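Local coordinates for EST1E (Clostridium proteoclasticum, PDB 2WTM), which hydrolyses esters, among them feruloyl esters, as a promiscuous alpha/beta-hydrolase-fold esterase of a rumen bacterium, at residues I31-F36 with A62-H67; G106-G111 with S132-I137; V192-G197 with C218-I223. All coordinates share one frame; numbering follows the deposited sequence.

Contact 1 (I31-F36 with A62-H67); sequences IIIHGF and ADMYGH. With PO4 (phosphate ion), chain E.
With chi1 at 60°, the CG of His34 sits between its own backbone N and carbonyl carbon, and the ring reaches from just beyond strand 27-33 to the loop that follows strand 58-62. There His34 NE2 accepts the backbone N-H of Met64 (N to NE2 3.0 Å) in a nearly straight bond, 170° at the hydrogen, with the donor slightly tilted from the ring plane. At the other ring nitrogen, His34 ND1 donates in plane to Gly35 O at 2.8 Å, so two backbone groups fix the ring's rotation. Asp63 CA lies at the ring edge, and His34 CE1 rests 3.4 Å from His67 CB. The two imidazoles meet obliquely, their planes 31° apart.

His67 is anchored in turn: ND1 donates to Tyr65 O at 2.8 Å, within the type II turn from Met64 to His67, and NE2 bonds to the backbone N of Thr37. Nearer the strand, Ile33 CG2 packs on Met64 CG (3.6 Å), the two side chains crossing at about a right angle. Ala62 N donates to Ile32 O at 3.3 Å.

Phe36 N gives its hydrogen to O4 of a phosphate, probably from the crystallisation liquor (2.8 Å), consistent with an oxyanion-hole donor. Gly35 O, held by His34 ND1, belongs to the same peptide group as that N-H. The bonding of His34 is consistent with a neutral ring carrying its proton on ND1.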
loop_
_atom_site.group_PDB
_atom_site.type_symbol
_atom_site.label_atom_id
_atom_site.label_comp_id
_atom_site.label_asym_id
_atom_site.label_seq_id
_atom_site.Cartn_x
_atom_site.Cartn_y
_atom_site.Cartn_z
ATOM N N ILE A 31 20.126 -2.096 4.504
ATOM C CA ILE A 31 19.367 -1.303 3.569
ATOM C C ILE A 31 19.097 0.076 4.209
ATOM O O ILE A 31 18.655 0.171 5.362
ATOM C CB ILE A 31 18.057 -2.004 3.188
ATOM C CG1 ILE A 31 18.347 -3.320 2.434
ATOM C CG2 ILE A 31 17.224 -1.139 2.245
ATOM C CD1 ILE A 31 17.167 -4.284 2.352
ATOM N N ILE A 32 19.335 1.137 3.462
ATOM C CA ILE A 32 19.216 2.522 3.971
ATOM C C ILE A 32 18.278 3.281 3.061
ATOM O O ILE A 32 18.523 3.407 1.849
ATOM C CB ILE A 32 20.593 3.281 3.980
ATOM C CG1 ILE A 32 21.574 2.452 4.809
ATOM C CG2 ILE A 32 20.422 4.626 4.628
ATOM C CD1 ILE A 32 22.996 3.076 4.820
ATOM N N ILE A 33 17.236 3.854 3.635
ATOM C CA ILE A 33 16.200 4.584 2.915
ATOM C C ILE A 33 16.109 6.058 3.354
ATOM O O ILE A 33 15.934 6.382 4.529
ATOM C CB ILE A 33 14.810 3.935 3.089
ATOM C CG1 ILE A 33 14.840 2.428 2.811
ATOM C CG2 ILE A 33 13.776 4.666 2.254
ATOM C CD1 ILE A 33 15.257 2.036 1.437
ATOM N N HIS A 34 16.275 6.969 2.389
ATOM C CA HIS A 34 16.217 8.387 2.635
ATOM C C HIS A 34 14.784 8.915 2.861
ATOM O O HIS A 34 13.807 8.133 2.770
ATOM C CB HIS A 34 16.765 9.064 1.383
ATOM C CG HIS A 34 15.984 8.745 0.174
ATOM N ND1 HIS A 34 14.801 9.408 -0.110
ATOM C CD2 HIS A 34 16.158 7.838 -0.808
ATOM C CE1 HIS A 34 14.273 8.876 -1.198
ATOM N NE2 HIS A 34 15.069 7.925 -1.646
ATOM N N GLY A 35 14.673 10.235 3.084
ATOM C CA GLY A 35 13.371 10.849 3.321
ATOM C C GLY A 35 12.722 11.526 2.122
ATOM O O GLY A 35 13.158 11.403 0.966
ATOM N N PHE A 36 11.606 12.177 2.414
ATOM C CA PHE A 36 10.708 12.874 1.458
ATOM C C PHE A 36 11.462 14.038 0.886
ATOM O O PHE A 36 11.903 14.890 1.641
ATOM C CB PHE A 36 9.515 13.334 2.288
ATOM C CG PHE A 36 8.480 14.203 1.608
ATOM C CD1 PHE A 36 7.299 13.665 1.108
ATOM C CD2 PHE A 36 8.533 15.589 1.679
ATOM C CE1 PHE A 36 6.270 14.447 0.566
ATOM C CE2 PHE A 36 7.503 16.352 1.143
ATOM C CZ PHE A 36 6.347 15.790 0.643
ATOM N N ALA A 62 19.062 2.927 -1.353
ATOM C CA ALA A 62 18.154 2.877 -2.512
ATOM C C ALA A 62 17.352 4.160 -2.580
ATOM O O ALA A 62 16.781 4.608 -1.538
ATOM C CB ALA A 62 17.179 1.686 -2.320
ATOM N N ASP A 63 17.294 4.761 -3.757
ATOM C CA ASP A 63 16.469 5.896 -4.044
ATOM C C ASP A 63 15.036 5.334 -4.321
ATOM O O ASP A 63 14.837 4.428 -5.135
ATOM C CB ASP A 63 16.950 6.650 -5.281
ATOM C CG ASP A 63 18.216 7.432 -5.042
ATOM O OD1 ASP A 63 18.487 7.759 -3.866
ATOM O OD2 ASP A 63 18.873 7.758 -6.087
ATOM N N MET A 64 14.068 5.861 -3.604
ATOM C CA MET A 64 12.695 5.438 -3.749
ATOM C C MET A 64 12.005 6.090 -4.912
ATOM O O MET A 64 12.483 7.016 -5.536
ATOM C CB MET A 64 11.948 5.753 -2.423
ATOM C CG MET A 64 12.613 5.096 -1.168
ATOM S SD MET A 64 12.251 3.332 -1.153
ATOM C CE MET A 64 13.666 2.604 -2.033
ATOM N N TYR A 65 10.814 5.599 -5.229
ATOM C CA TYR A 65 9.980 6.116 -6.353
ATOM C C TYR A 65 10.008 7.629 -6.322
ATOM O O TYR A 65 9.737 8.274 -5.296
ATOM C CB TYR A 65 8.520 5.626 -6.184
ATOM C CG TYR A 65 7.616 6.014 -7.323
ATOM C CD1 TYR A 65 7.151 5.032 -8.240
ATOM C CD2 TYR A 65 7.169 7.292 -7.486
ATOM C CE1 TYR A 65 6.290 5.357 -9.302
ATOM C CE2 TYR A 65 6.290 7.642 -8.553
ATOM C CZ TYR A 65 5.911 6.675 -9.450
ATOM O OH TYR A 65 5.022 6.924 -10.449
ATOM N N GLY A 66 10.313 8.233 -7.458
ATOM C CA GLY A 66 10.185 9.673 -7.593
ATOM C C GLY A 66 11.260 10.518 -6.917
ATOM O O GLY A 66 11.091 11.746 -6.818
ATOM N N HIS A 67 12.360 9.857 -6.492
ATOM C CA HIS A 67 13.410 10.465 -5.710
ATOM C C HIS A 67 14.728 10.114 -6.299
ATOM O O HIS A 67 14.922 9.086 -6.964
ATOM C CB HIS A 67 13.328 9.993 -4.268
ATOM C CG HIS A 67 12.212 10.649 -3.514
ATOM N ND1 HIS A 67 10.870 10.373 -3.770
ATOM C CD2 HIS A 67 12.229 11.590 -2.551
ATOM C CE1 HIS A 67 10.130 11.130 -2.984
ATOM N NE2 HIS A 67 10.925 11.860 -2.213
HETATM P P PO4 E . 11.963 14.236 5.192
HETATM O O1 PO4 E . 13.453 14.152 4.879
HETATM O O2 PO4 E . 11.515 15.291 4.207
HETATM O O3 PO4 E . 11.749 14.867 6.561
HETATM O O4 PO4 E . 11.195 12.885 5.133
#

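Contact 2 (G106-G111 with S132-I137); sequences GHSQGG and SPAAMI. With PO4 (phosphate ion), chain E.
Ser108 O takes the backbone N-H of Ala134 at 2.9 Å and, more weakly, that of Gly111 in the helix that follows; Pro133 CA adds a CH...O contact to the same oxygen. The Ala134 bond is almost straight at the hydrogen, yet its donor stands above the carbonyl plane, 66° out of it. In the other direction Ser108 CA approaches Ser132 O to 3.1 Å, a second CH...O contact. The backbones are thus pressed together at the sharp turn of a probable nucleophile elbow, Gly106-His107-Ser108-Gln109-Gly110, where the positive phi of Ser108, 59°, marks the strain.

Ala134 CB packs against the start of the helix, 3.7 Å from Gln109 N, and Pro133 CB lies against the backbone of Gly111, where the glycine lets the chains come close. Gln109 and Ile137 cross at about a right angle, with Ile137 CD1 near Gln109 OE1, which is bonded to Tyr172.

The OG of Ser108, anti to its N (chi1 -165°), points to the phosphate and lies very close to its O3, a hydrogen bond of doubtful length, while Gln109 N donates to O4 at 2.9 Å. His228 NE2 also binds this ion, consistent with Ser108, His228 and Asp200 forming a catalytic triad and Gln109 N lining the oxyanion hole.

Strand 99-107 leads into the elbow and helix 109-120 leaves it; residues 132-136, between strand 125-131 and helix 137-143, lie alongside, with Pro133 against strand 192-197 and Ala135 against helix 205-214.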
loop_
_atom_site.group_PDB
_atom_site.type_symbol
_atom_site.label_atom_id
_atom_site.label_comp_id
_atom_site.label_asym_id
_atom_site.label_seq_id
_atom_site.Cartn_x
_atom_site.Cartn_y
_atom_site.Cartn_z
ATOM N N GLY A 106 16.734 4.141 8.099
ATOM C CA GLY A 106 16.110 5.161 7.261
ATOM C C GLY A 106 15.923 6.449 7.975
ATOM O O GLY A 106 15.752 6.397 9.169
ATOM N N HIS A 107 15.926 7.569 7.249
ATOM C CA HIS A 107 15.699 8.878 7.841
ATOM C C HIS A 107 14.326 9.448 7.509
ATOM O O HIS A 107 13.914 9.473 6.328
ATOM C CB HIS A 107 16.824 9.798 7.366
ATOM C CG HIS A 107 16.783 11.165 7.984
ATOM N ND1 HIS A 107 16.288 12.268 7.316
ATOM C CD2 HIS A 107 17.102 11.583 9.223
ATOM C CE1 HIS A 107 16.356 13.316 8.124
ATOM N NE2 HIS A 107 16.844 12.923 9.281
ATOM N N SER A 108 13.648 9.952 8.563
ATOM C CA SER A 108 12.430 10.739 8.439
ATOM C C SER A 108 11.325 9.931 7.721
ATOM O O SER A 108 10.955 8.924 8.243
ATOM C CB SER A 108 12.689 12.130 7.852
ATOM O OG SER A 108 11.536 12.950 8.095
ATOM N N GLN A 109 10.831 10.349 6.558
ATOM C CA GLN A 109 9.914 9.447 5.822
ATOM C C GLN A 109 10.503 8.083 5.547
ATOM O O GLN A 109 9.821 7.069 5.557
ATOM C CB GLN A 109 9.383 10.045 4.530
ATOM C CG GLN A 109 8.401 9.152 3.815
ATOM C CD GLN A 109 7.719 9.921 2.666
ATOM O OE1 GLN A 109 6.822 10.752 3.011
ATOM N NE2 GLN A 109 7.980 9.652 1.430
ATOM N N GLY A 110 11.822 7.986 5.358
ATOM C CA GLY A 110 12.510 6.717 5.224
ATOM C C GLY A 110 12.560 5.915 6.504
ATOM O O GLY A 110 12.569 4.709 6.482
ATOM N N GLY A 111 12.546 6.630 7.628
ATOM C CA GLY A 111 12.562 6.036 8.969
ATOM C C GLY A 111 11.207 5.434 9.241
ATOM O O GLY A 111 11.126 4.260 9.662
ATOM N N SER A 132 15.207 9.873 13.232
ATOM C CA SER A 132 14.191 10.929 13.243
ATOM C C SER A 132 12.991 10.548 12.386
ATOM O O SER A 132 12.590 11.289 11.468
ATOM C CB SER A 132 14.850 12.236 12.751
ATOM O OG SER A 132 16.007 12.525 13.613
ATOM N N PRO A 133 12.406 9.376 12.710
ATOM C CA PRO A 133 11.366 8.869 11.817
ATOM C C PRO A 133 10.138 9.727 11.773
ATOM O O PRO A 133 9.701 10.222 12.830
ATOM C CB PRO A 133 11.069 7.512 12.411
ATOM C CG PRO A 133 11.417 7.622 13.846
ATOM C CD PRO A 133 12.600 8.472 13.869
ATOM N N ALA A 134 9.610 9.981 10.601
ATOM C CA ALA A 134 8.371 10.749 10.460
ATOM C C ALA A 134 7.170 9.869 10.740
ATOM O O ALA A 134 6.234 9.808 9.911
ATOM C CB ALA A 134 8.280 11.360 9.047
ATOM N N ALA A 135 7.148 9.225 11.910
ATOM C CA ALA A 135 6.182 8.172 12.205
ATOM C C ALA A 135 4.769 8.699 12.446
ATOM O O ALA A 135 3.801 7.912 12.464
ATOM C CB ALA A 135 6.621 7.416 13.411
ATOM N N MET A 136 4.636 10.003 12.646
ATOM C CA MET A 136 3.276 10.600 12.817
ATOM C C MET A 136 2.618 10.948 11.475
ATOM O O MET A 136 1.457 11.408 11.477
ATOM C CB MET A 136 3.315 11.843 13.739
ATOM C CG MET A 136 3.880 11.619 15.105
ATOM S SD MET A 136 2.864 10.481 15.986
ATOM C CE MET A 136 1.356 11.424 16.025
ATOM N N ILE A 137 3.279 10.763 10.314
ATOM C CA ILE A 137 2.633 11.180 9.055
ATOM C C ILE A 137 1.204 10.620 8.945
ATOM O O ILE A 137 0.311 11.355 8.576
ATOM C CB ILE A 137 3.525 10.891 7.828
ATOM C CG1 ILE A 137 4.579 12.019 7.726
ATOM C CG2 ILE A 137 2.670 10.789 6.569
ATOM C CD1 ILE A 137 5.595 11.786 6.677
HETATM P P PO4 E . 11.963 14.236 5.192
HETATM O O1 PO4 E . 13.453 14.152 4.879
HETATM O O2 PO4 E . 11.515 15.291 4.207
HETATM O O3 PO4 E . 11.749 14.867 6.561
HETATM O O4 PO4 E . 11.195 12.885 5.133
#

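Contact 3 (V192-G197 with C218-I223); sequences VLIVHG and CKLVTI
Strands 192-197 and 218-223 are the two parallel strands of a beta-alpha-beta crossover through helix 205-214 in the alpha/beta-hydrolase sheet, and strand 218-223 is the outermost strand on this side of it. Their axes come within 4.6 Å at an angle of 19°, and the pairing runs in register from Val192 with Cys218 to Gly197 with Ile223.

Five backbone hydrogen bonds form the ladder. Val192 O, Ile194 O and His196 O accept from the N-H groups of Lys219, Val221 and Ile223; in return Ile194 N and His196 N donate to Lys219 O and Val221 O. The shortest, Val221 N to Ile194 O, is 2.8 Å, whereas Ile223 N stands above the carbonyl plane of His196. CH...O contacts run beside these bonds, such as Cys218 CA to Val192 O at 3.2 Å.

Apolar packing alternates between the faces. Toward helix 205-214, Cys218 SG lies 3.8 Å from both Val192 CG1 and Ile194 CG1, and Leu220 CD1 approaches Ile194 CG2. Toward helix 234-249, Leu193 CD1 meets Val221 CG2 at 3.7 Å, and Lys219 extends its chain past Leu193 to the exposed margin.

Polar ends find partners beyond the pair: His196 ND1 bonds to Ser208 OG and its NE2 to Val203 O, while Thr222 OG1 bonds to Tyr205 OH. These tie the two strands, near their C-terminal ends, to helix 205-214 and the loop before it. On the face toward helix 234-249, Val195 CG1, anti to its backbone N (chi1 -174°), touches Ile223 CD1 at 3.6 Å.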
loop_
_atom_site.group_PDB
_atom_site.type_symbol
_atom_site.label_atom_id
_atom_site.label_comp_id
_atom_site.label_asym_id
_atom_site.label_seq_id
_atom_site.Cartn_x
_atom_site.Cartn_y
_atom_site.Cartn_z
ATOM N N VAL A 192 15.641 -2.394 18.043
ATOM C CA VAL A 192 15.455 -1.108 17.412
ATOM C C VAL A 192 16.291 -0.003 18.064
ATOM O O VAL A 192 16.364 0.067 19.301
ATOM C CB VAL A 192 13.938 -0.713 17.442
ATOM C CG1 VAL A 192 13.708 0.572 16.777
ATOM C CG2 VAL A 192 13.127 -1.805 16.866
ATOM N N LEU A 193 16.918 0.846 17.215
ATOM C CA LEU A 193 17.544 2.080 17.680
ATOM C C LEU A 193 16.899 3.261 17.021
ATOM O O LEU A 193 17.001 3.424 15.788
ATOM C CB LEU A 193 19.031 2.136 17.374
ATOM C CG LEU A 193 19.769 3.435 17.647
ATOM C CD1 LEU A 193 19.989 3.625 19.147
ATOM C CD2 LEU A 193 21.161 3.458 16.974
ATOM N N ILE A 194 16.180 4.055 17.816
ATOM C CA ILE A 194 15.674 5.344 17.294
ATOM C C ILE A 194 16.605 6.431 17.714
ATOM O O ILE A 194 16.992 6.492 18.902
ATOM C CB ILE A 194 14.228 5.675 17.734
ATOM C CG1 ILE A 194 13.289 4.646 17.147
ATOM C CG2 ILE A 194 13.869 7.055 17.259
ATOM C CD1 ILE A 194 11.863 4.849 17.662
ATOM N N VAL A 195 16.995 7.260 16.759
ATOM C CA VAL A 195 17.792 8.490 17.036
ATOM C C VAL A 195 16.952 9.693 16.681
ATOM O O VAL A 195 16.186 9.644 15.689
ATOM C CB VAL A 195 19.093 8.475 16.185
ATOM C CG1 VAL A 195 19.959 9.679 16.598
ATOM C CG2 VAL A 195 19.800 7.190 16.372
ATOM N N HIS A 196 16.987 10.783 17.478
ATOM C CA HIS A 196 16.214 11.948 17.176
ATOM C C HIS A 196 16.767 13.144 17.923
ATOM O O HIS A 196 17.110 13.008 19.101
ATOM C CB HIS A 196 14.749 11.693 17.628
ATOM C CG HIS A 196 13.700 12.435 16.868
ATOM N ND1 HIS A 196 12.615 11.801 16.284
ATOM C CD2 HIS A 196 13.548 13.739 16.604
ATOM C CE1 HIS A 196 11.856 12.691 15.695
ATOM N NE2 HIS A 196 12.404 13.884 15.854
ATOM N N GLY A 197 16.901 14.256 17.197
ATOM C CA GLY A 197 17.361 15.567 17.742
ATOM C C GLY A 197 16.218 16.225 18.478
ATOM O O GLY A 197 15.135 16.363 17.915
ATOM N N CYS A 218 13.486 -1.340 22.121
ATOM C CA CYS A 218 14.006 -0.144 21.488
ATOM C C CYS A 218 14.805 0.719 22.414
ATOM O O CYS A 218 14.380 1.030 23.518
ATOM C CB CYS A 218 12.849 0.685 20.916
ATOM S SG CYS A 218 13.333 2.259 20.132
ATOM N N LYS A 219 15.969 1.138 21.957
ATOM C CA LYS A 219 16.710 2.192 22.619
ATOM C C LYS A 219 16.568 3.503 21.894
ATOM O O LYS A 219 16.708 3.553 20.655
ATOM C CB LYS A 219 18.202 1.807 22.681
ATOM C CG LYS A 219 19.110 2.875 23.202
ATOM C CD LYS A 219 20.541 2.390 23.106
ATOM C CE LYS A 219 21.496 3.258 23.874
ATOM N NZ LYS A 219 22.838 2.924 23.311
ATOM N N LEU A 220 16.277 4.556 22.652
ATOM C CA LEU A 220 16.189 5.895 22.104
ATOM C C LEU A 220 17.456 6.665 22.402
ATOM O O LEU A 220 17.813 6.825 23.570
ATOM C CB LEU A 220 15.025 6.667 22.686
ATOM C CG LEU A 220 14.904 8.131 22.274
ATOM C CD1 LEU A 220 14.685 8.254 20.762
ATOM C CD2 LEU A 220 13.830 8.833 23.053
ATOM N N VAL A 221 18.108 7.140 21.367
ATOM C CA VAL A 221 19.203 8.076 21.509
ATOM C C VAL A 221 18.806 9.478 21.115
ATOM O O VAL A 221 18.468 9.751 20.003
ATOM C CB VAL A 221 20.451 7.638 20.767
ATOM C CG1 VAL A 221 21.509 8.706 20.863
ATOM C CG2 VAL A 221 20.985 6.375 21.397
ATOM N N THR A 222 18.821 10.412 22.088
ATOM C CA THR A 222 18.427 11.756 21.883
ATOM C C THR A 222 19.666 12.541 21.536
ATOM O O THR A 222 20.715 12.349 22.188
ATOM C CB THR A 222 17.767 12.336 23.149
ATOM O OG1 THR A 222 16.597 11.557 23.401
ATOM C CG2 THR A 222 17.392 13.802 22.962
ATOM N N ILE A 223 19.584 13.355 20.490
ATOM C CA ILE A 223 20.721 14.245 20.189
ATOM C C ILE A 223 20.375 15.642 20.760
ATOM O O ILE A 223 19.560 16.381 20.196
ATOM C CB ILE A 223 21.062 14.325 18.690
ATOM C CG1 ILE A 223 21.002 12.941 17.993
ATOM C CG2 ILE A 223 22.397 14.978 18.478
ATOM C CD1 ILE A 223 22.067 11.962 18.448
#

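How the contacts relate
The three contacts follow one another along the chain and all reach the same eight-stranded sheet. Contacts 1 and 2, with centres about 12 Å apart, join through neighbouring strands 27-33 and 99-107, where Ile33 O lies 3.0 Å from His107 N in a probable hydrogen bond. They share the phosphate. Contact 3 lies about 12 Å from contact 2, centre to centre, and meets it through Ser132 N and Val195 O, 2.7 Å apart; its centre is about 21 Å from that of contact 1. The probable active site thus forms at the C-terminal ends of strands 27-33 and 99-107, while contact 3 adds the outermost strand, 218-223, on its side of the sheet.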